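Local coordinates for hypothetical protein TT1662 (Thermus thermophilus, PDB 1UFO) that probably acts as a hydrolase, having the alpha/beta hydrolase fold, at residues 122-127 with 164-169; 126-131 with 171-176. All coordinates share one frame; numbering follows the deposited sequence.

Contact 1: residues 122-127 with 164-169; sequences LLAEGF and ATRGEA
The guanidinium of R166 turns one face toward the end of helix 114-124: O of A124 sits 3.2 Å above its plane, displaced from the centre toward the rim. R166 NH1 comes within 3.1 Å of A124 O, but at too poor an angle for a hydrogen bond, and R166 NH2 lies 3.8 Å from CB of A124. The arginine reaches this place because its chain bends at chi3 (60°), which folds the polar end back over A124. Methyl CB of A169 also meets the A124 carbonyl, at 3.3 Å from its O, and this alanine is where the two backbones run nearest each other. The helix ends here in a Schellman motif with G126, at positive phi, as the C-prime residue. F127 N and E125 N both donate to O of L122, while G126 N donates to O of L123. That L123 oxygen also lies 3.3 Å from O of A169, two acceptors side by side with no bond between them. E125 points away from the 164-169 loop and forms salt bridges with K89 and R93 of helix 77-103.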
ATOM      1  N   LEU A 122      -0.944 -20.733  -9.144  1.00 10.28           N
ATOM      2  CA  LEU A 122      -2.129 -21.268  -8.471  1.00 10.01           C
ATOM      3  C   LEU A 122      -3.379 -20.527  -8.893  1.00 10.91           C
ATOM      4  O   LEU A 122      -4.427 -21.190  -9.134  1.00 12.46           O
ATOM      5  CB  LEU A 122      -1.974 -21.171  -6.924  1.00 11.89           C
ATOM      6  CG  LEU A 122      -0.981 -22.162  -6.335  1.00 10.92           C
ATOM      7  CD1 LEU A 122      -0.477 -21.665  -4.893  1.00 11.50           C
ATOM      8  CD2 LEU A 122      -1.626 -23.576  -6.248  1.00 12.80           C
ATOM      9  N   LEU A 123      -3.323 -19.174  -8.941  1.00  9.48           N
ATOM     10  CA  LEU A 123      -4.511 -18.433  -9.375  1.00 10.52           C
ATOM     11  C   LEU A 123      -4.852 -18.770 -10.835  1.00 10.93           C
ATOM     12  O   LEU A 123      -6.041 -18.884 -11.177  1.00 11.77           O
ATOM     13  CB  LEU A 123      -4.312 -16.887  -9.227  1.00  9.92           C
ATOM     14  CG  LEU A 123      -4.161 -16.418  -7.796  1.00 12.53           C
ATOM     15  CD1 LEU A 123      -3.775 -14.973  -7.799  1.00 12.92           C
ATOM     16  CD2 LEU A 123      -5.468 -16.576  -7.026  1.00 13.70           C
ATOM     17  N   ALA A 124      -3.842 -18.938 -11.674  1.00 10.99           N
ATOM     18  CA  ALA A 124      -4.116 -19.206 -13.126  1.00 11.28           C
ATOM     19  C   ALA A 124      -4.757 -20.574 -13.287  1.00 13.34           C
ATOM     20  O   ALA A 124      -5.462 -20.799 -14.290  1.00 17.72           O
ATOM     21  CB  ALA A 124      -2.820 -19.107 -13.961  1.00 13.20           C
ATOM     22  N   GLU A 125      -4.589 -21.465 -12.306  1.00 14.77           N
ATOM     23  CA  GLU A 125      -5.185 -22.796 -12.444  1.00 16.89           C
ATOM     24  C   GLU A 125      -6.466 -22.913 -11.633  1.00 16.26           C
ATOM     25  O   GLU A 125      -6.961 -24.019 -11.372  1.00 17.49           O
ATOM     26  CB  GLU A 125      -4.152 -23.905 -12.126  1.00 18.82           C
ATOM     27  CG  GLU A 125      -3.889 -24.168 -10.692  1.00 24.35           C
ATOM     28  CD  GLU A 125      -3.118 -25.484 -10.453  1.00 27.44           C
ATOM     29  OE1 GLU A 125      -3.278 -26.021  -9.322  1.00 27.80           O
ATOM     30  OE2 GLU A 125      -2.381 -25.955 -11.384  1.00 27.72           O
ATOM     31  N   GLY A 126      -6.982 -21.761 -11.205  1.00 15.64           N
ATOM     32  CA  GLY A 126      -8.275 -21.717 -10.527  1.00 14.28           C
ATOM     33  C   GLY A 126      -8.319 -21.945  -9.042  1.00 15.81           C
ATOM     34  O   GLY A 126      -9.397 -22.198  -8.480  1.00 15.69           O
ATOM     35  N   PHE A 127      -7.171 -21.831  -8.375  1.00 13.65           N
ATOM     36  CA  PHE A 127      -7.207 -21.940  -6.896  1.00 14.43           C
ATOM     37  C   PHE A 127      -7.789 -20.580  -6.414  1.00 14.86           C
ATOM     38  O   PHE A 127      -7.372 -19.528  -6.903  1.00 13.75           O
ATOM     39  CB  PHE A 127      -5.791 -22.180  -6.344  1.00 16.05           C
ATOM     40  CG  PHE A 127      -5.775 -22.277  -4.869  1.00 18.73           C
ATOM     41  CD1 PHE A 127      -6.496 -23.305  -4.237  1.00 22.06           C
ATOM     42  CD2 PHE A 127      -5.131 -21.356  -4.127  1.00 20.41           C
ATOM     43  CE1 PHE A 127      -6.568 -23.389  -2.844  1.00 23.26           C
ATOM     44  CE2 PHE A 127      -5.198 -21.448  -2.700  1.00 20.56           C
ATOM     45  CZ  PHE A 127      -5.932 -22.476  -2.099  1.00 23.04           C
ATOM     46  N   ALA A 164       0.153 -14.764 -15.608  1.00 12.52           N
ATOM     47  CA  ALA A 164      -0.520 -13.452 -15.652  1.00 11.80           C
ATOM     48  C   ALA A 164      -1.216 -13.153 -16.957  1.00 12.87           C
ATOM     49  O   ALA A 164      -1.925 -12.154 -17.039  1.00 13.77           O
ATOM     50  CB  ALA A 164       0.455 -12.316 -15.313  1.00 14.85           C
ATOM     51  N   THR A 165      -0.985 -14.009 -17.962  1.00 14.38           N
ATOM     52  CA  THR A 165      -1.708 -13.809 -19.255  1.00 15.25           C
ATOM     53  C   THR A 165      -3.044 -14.556 -19.237  1.00 16.91           C
ATOM     54  O   THR A 165      -3.796 -14.510 -20.251  1.00 19.13           O
ATOM     55  CB  THR A 165      -0.891 -14.311 -20.467  1.00 16.30           C
ATOM     56  OG1 THR A 165      -0.754 -15.736 -20.395  1.00 15.68           O
ATOM     57  CG2 THR A 165       0.499 -13.658 -20.472  1.00 17.77           C
ATOM     58  N   ARG A 166      -3.374 -15.228 -18.111  1.00 16.37           N
ATOM     59  CA  ARG A 166      -4.639 -16.016 -17.963  1.00 17.16           C
ATOM     60  C   ARG A 166      -5.529 -15.359 -16.865  1.00 16.62           C
ATOM     61  O   ARG A 166      -6.140 -16.055 -16.025  1.00 15.65           O
ATOM     62  CB  ARG A 166      -4.269 -17.487 -17.578  1.00 18.27           C
ATOM     63  CG  ARG A 166      -3.262 -18.125 -18.572  1.00 22.35           C
ATOM     64  CD  ARG A 166      -2.684 -19.395 -18.030  1.00 28.15           C
ATOM     65  NE  ARG A 166      -3.767 -20.321 -17.790  1.00 32.42           N
ATOM     66  CZ  ARG A 166      -3.625 -21.463 -17.130  1.00 33.54           C
ATOM     67  NH1 ARG A 166      -4.679 -22.280 -16.956  1.00 37.09           N
ATOM     68  NH2 ARG A 166      -2.449 -21.783 -16.620  1.00 33.71           N
ATOM     69  N   GLY A 167      -5.655 -14.033 -16.932  1.00 17.42           N
ATOM     70  CA  GLY A 167      -6.395 -13.294 -15.898  1.00 17.47           C
ATOM     71  C   GLY A 167      -7.820 -13.703 -15.708  1.00 18.02           C
ATOM     72  O   GLY A 167      -8.394 -13.613 -14.650  1.00 17.07           O
ATOM     73  N   GLU A 168      -8.408 -14.172 -16.789  1.00 19.38           N
ATOM     74  CA  GLU A 168      -9.783 -14.579 -16.689  1.00 21.20           C
ATOM     75  C   GLU A 168      -9.955 -15.797 -15.750  1.00 21.30           C
ATOM     76  O   GLU A 168     -11.057 -16.028 -15.246  1.00 24.12           O
ATOM     77  CB  GLU A 168     -10.291 -14.850 -18.100  1.00 23.05           C
ATOM     78  CG  GLU A 168      -9.722 -16.075 -18.791  1.00 26.38           C
ATOM     79  CD  GLU A 168      -8.297 -15.936 -19.300  1.00 28.16           C
ATOM     80  OE1 GLU A 168      -7.754 -14.804 -19.465  1.00 29.25           O
ATOM     81  OE2 GLU A 168      -7.717 -17.021 -19.580  1.00 31.97           O
ATOM     82  N   ALA A 169      -8.897 -16.548 -15.451  1.00 18.27           N
ATOM     83  CA  ALA A 169      -9.024 -17.715 -14.568  1.00 15.33           C
ATOM     84  C   ALA A 169      -8.828 -17.311 -13.080  1.00 14.44           C
ATOM     85  O   ALA A 169      -9.094 -18.114 -12.190  1.00 14.38           O
ATOM     86  CB  ALA A 169      -7.949 -18.800 -14.953  1.00 17.72           C
TER

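Contact 2: residues 126-131 with 171-176; sequences GFRPRG and GGVPLL
R128 opens the contact by laying its guanidinium over the backbone of G171, whose CA stands 3.6 Å above the centre of one face. The chain is bent at chi2 (-76°), so that R128 CD turns to V173 CG2 (3.7 Å) while the planar end continues to the glycine. A beta carbon at G171 would collide with CZ of R128, and the positive phi there favours glycine as well. The polar end finds its hydrogen bond just outside the two segments, from NH1 to O of A169. P129 follows, its ring crossing the V173 side chain at about a right angle, with P129 CG 4.1 Å from V173 CG1. The carbonyl O of P129 is nearer still, 3.6 Å from V173 CG1. V173 has CG1 anti to the backbone N (chi1 167°), which directs this branch at P129 and G131 and the other at R128; L123 of helix 114-124 packs against it too. An alanine in place of V173 would probably leave CD of R128 and the ring of P129 without their apolar partner and open a gap between the two loops. The side chain of R130 starts away from 171-176, and its NH1 bonds to O of W234 in helix 221-236, but the carbonyl O of R130 rests 3.5 Å from CD of P174. At G131 the backbones close in, and G131 CA makes a CH...O contact with O of P174 at 3.3 Å. Beyond it P174 and V132 are joined by backbone hydrogen bonding. The two connections thus run into the neighbouring parallel strands 132-135 and 175-180, an arrangement that belongs to the central sheet of the alpha/beta hydrolase fold.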
ATOM      1  N   GLY A 126      -6.982 -21.761 -11.205  1.00 15.64           N
ATOM      2  CA  GLY A 126      -8.275 -21.717 -10.527  1.00 14.28           C
ATOM      3  C   GLY A 126      -8.319 -21.945  -9.042  1.00 15.81           C
ATOM      4  O   GLY A 126      -9.397 -22.198  -8.480  1.00 15.69           O
ATOM      5  N   PHE A 127      -7.171 -21.831  -8.375  1.00 13.65           N
ATOM      6  CA  PHE A 127      -7.207 -21.940  -6.896  1.00 14.43           C
ATOM      7  C   PHE A 127      -7.789 -20.580  -6.414  1.00 14.86           C
ATOM      8  O   PHE A 127      -7.372 -19.528  -6.903  1.00 13.75           O
ATOM      9  CB  PHE A 127      -5.791 -22.180  -6.344  1.00 16.05           C
ATOM     10  CG  PHE A 127      -5.775 -22.277  -4.869  1.00 18.73           C
ATOM     11  CD1 PHE A 127      -6.496 -23.305  -4.237  1.00 22.06           C
ATOM     12  CD2 PHE A 127      -5.131 -21.356  -4.127  1.00 20.41           C
ATOM     13  CE1 PHE A 127      -6.568 -23.389  -2.844  1.00 23.26           C
ATOM     14  CE2 PHE A 127      -5.198 -21.448  -2.700  1.00 20.56           C
ATOM     15  CZ  PHE A 127      -5.932 -22.476  -2.099  1.00 23.04           C
ATOM     16  N   ARG A 128      -8.747 -20.609  -5.462  1.00 14.11           N
ATOM     17  CA  ARG A 128      -9.451 -19.410  -5.068  1.00 14.54           C
ATOM     18  C   ARG A 128      -9.376 -19.069  -3.575  1.00 14.34           C
ATOM     19  O   ARG A 128     -10.361 -19.294  -2.820  1.00 17.91           O
ATOM     20  CB  ARG A 128     -10.914 -19.531  -5.505  1.00 15.58           C
ATOM     21  CG  ARG A 128     -11.108 -19.652  -7.015  1.00 15.65           C
ATOM     22  CD  ARG A 128     -10.926 -18.308  -7.752  1.00 14.71           C
ATOM     23  NE  ARG A 128     -10.931 -18.429  -9.208  1.00 17.76           N
ATOM     24  CZ  ARG A 128     -11.998 -18.555  -9.995  1.00 18.23           C
ATOM     25  NH1 ARG A 128     -11.809 -18.696 -11.315  1.00 18.78           N
ATOM     26  NH2 ARG A 128     -13.249 -18.496  -9.489  1.00 19.08           N
ATOM     27  N   PRO A 129      -8.224 -18.560  -3.110  1.00 13.26           N
ATOM     28  CA  PRO A 129      -8.059 -18.172  -1.705  1.00 13.53           C
ATOM     29  C   PRO A 129      -8.826 -16.835  -1.538  1.00 12.46           C
ATOM     30  O   PRO A 129      -9.329 -16.248  -2.511  1.00 11.45           O
ATOM     31  CB  PRO A 129      -6.567 -17.991  -1.533  1.00 13.77           C
ATOM     32  CG  PRO A 129      -6.126 -17.454  -2.938  1.00 12.97           C
ATOM     33  CD  PRO A 129      -7.044 -18.193  -3.936  1.00 11.73           C
ATOM     34  N   ARG A 130      -8.891 -16.343  -0.310  1.00 10.35           N
ATOM     35  CA  ARG A 130      -9.584 -15.109  -0.038  1.00 11.03           C
ATOM     36  C   ARG A 130      -8.773 -13.886  -0.476  1.00 10.98           C
ATOM     37  O   ARG A 130      -9.338 -12.801  -0.570  1.00 11.88           O
ATOM     38  CB  ARG A 130      -9.911 -15.020   1.462  1.00 14.41           C
ATOM     39  CG  ARG A 130     -11.086 -15.964   1.763  1.00 20.44           C
ATOM     40  CD  ARG A 130     -12.450 -15.261   1.314  1.00 23.80           C
ATOM     41  NE  ARG A 130     -12.658 -14.067   2.134  1.00 25.21           N
ATOM     42  CZ  ARG A 130     -13.267 -14.067   3.325  1.00 26.92           C
ATOM     43  NH1 ARG A 130     -13.389 -12.910   3.998  1.00 26.24           N
ATOM     44  NH2 ARG A 130     -13.786 -15.207   3.827  1.00 22.67           N
ATOM     45  N   GLY A 131      -7.448 -14.041  -0.646  1.00 10.75           N
ATOM     46  CA  GLY A 131      -6.645 -12.888  -1.065  1.00  9.83           C
ATOM     47  C   GLY A 131      -5.224 -13.375  -1.170  1.00 10.23           C
ATOM     48  O   GLY A 131      -4.868 -14.431  -0.621  1.00  9.97           O
ATOM     49  N   GLY A 171     -10.516 -15.227 -11.288  1.00 14.75           N
ATOM     50  CA  GLY A 171     -11.739 -15.017 -10.547  1.00 14.32           C
ATOM     51  C   GLY A 171     -11.831 -13.768  -9.674  1.00 13.62           C
ATOM     52  O   GLY A 171     -12.565 -13.757  -8.668  1.00 14.70           O
ATOM     53  N   GLY A 172     -11.053 -12.769 -10.051  1.00 12.73           N
ATOM     54  CA  GLY A 172     -11.061 -11.512  -9.328  1.00 13.68           C
ATOM     55  C   GLY A 172     -10.553 -11.661  -7.897  1.00 12.83           C
ATOM     56  O   GLY A 172     -10.843 -10.802  -7.084  1.00 14.01           O
ATOM     57  N   VAL A 173      -9.774 -12.702  -7.603  1.00 11.46           N
ATOM     58  CA  VAL A 173      -9.266 -12.871  -6.233  1.00 10.72           C
ATOM     59  C   VAL A 173      -8.403 -11.629  -5.848  1.00 10.24           C
ATOM     60  O   VAL A 173      -7.498 -11.230  -6.588  1.00 11.22           O
ATOM     61  CB  VAL A 173      -8.349 -14.094  -6.154  1.00 10.93           C
ATOM     62  CG1 VAL A 173      -7.559 -14.100  -4.826  1.00 11.21           C
ATOM     63  CG2 VAL A 173      -9.237 -15.375  -6.327  1.00 12.76           C
ATOM     64  N   PRO A 174      -8.652 -11.025  -4.678  1.00  9.44           N
ATOM     65  CA  PRO A 174      -7.860  -9.861  -4.264  1.00  8.98           C
ATOM     66  C   PRO A 174      -6.362 -10.163  -4.326  1.00  9.53           C
ATOM     67  O   PRO A 174      -5.900 -11.174  -3.827  1.00  8.74           O
ATOM     68  CB  PRO A 174      -8.267  -9.585  -2.823  1.00  9.98           C
ATOM     69  CG  PRO A 174      -9.844 -10.069  -2.831  1.00 11.25           C
ATOM     70  CD  PRO A 174      -9.741 -11.358  -3.710  1.00 10.76           C
ATOM     71  N   LEU A 175      -5.634  -9.257  -4.944  1.00  6.14           N
ATOM     72  CA  LEU A 175      -4.220  -9.481  -5.166  1.00  6.77           C
ATOM     73  C   LEU A 175      -3.452  -8.200  -4.994  1.00  7.75           C
ATOM     74  O   LEU A 175      -3.729  -7.200  -5.649  1.00  7.24           O
ATOM     75  CB  LEU A 175      -3.989 -10.022  -6.615  1.00  7.75           C
ATOM     76  CG  LEU A 175      -2.541 -10.076  -7.159  1.00  8.68           C
ATOM     77  CD1 LEU A 175      -1.804 -11.024  -6.286  1.00 11.24           C
ATOM     78  CD2 LEU A 175      -2.531 -10.568  -8.555  1.00  8.35           C
ATOM     79  N   LEU A 176      -2.466  -8.249  -4.098  1.00  7.87           N
ATOM     80  CA  LEU A 176      -1.624  -7.051  -3.869  1.00  6.54           C
ATOM     81  C   LEU A 176      -0.184  -7.375  -4.186  1.00  7.62           C
ATOM     82  O   LEU A 176       0.332  -8.343  -3.638  1.00  7.10           O
ATOM     83  CB  LEU A 176      -1.690  -6.578  -2.376  1.00  6.41           C
ATOM     84  CG  LEU A 176      -0.648  -5.574  -1.977  1.00  7.28           C
ATOM     85  CD1 LEU A 176      -0.937  -4.294  -2.839  1.00  6.70           C
ATOM     86  CD2 LEU A 176      -0.794  -5.267  -0.488  1.00  8.08           C
TER

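In the fold
Contacts 1 and 2 follow one another along the chain, sharing G126 and F127, and their centres lie 9 Å apart on the same side of the molecule. A hydrogen bond joins them: R128 NH1 of contact 2 reaches O of A169 in contact 1 at 2.9 Å. An apolar seam runs beside it, where L123 CD2 packs 3.8 Å from P129 CD and 3.9 Å from V173 CB. Together they tie the end of helix 114-124 and the turn into strand 132-135 to the loop before strand 175-180. That helix follows a probable nucleophile elbow at S113, which with H217 and D183 has the geometry of a catalytic triad.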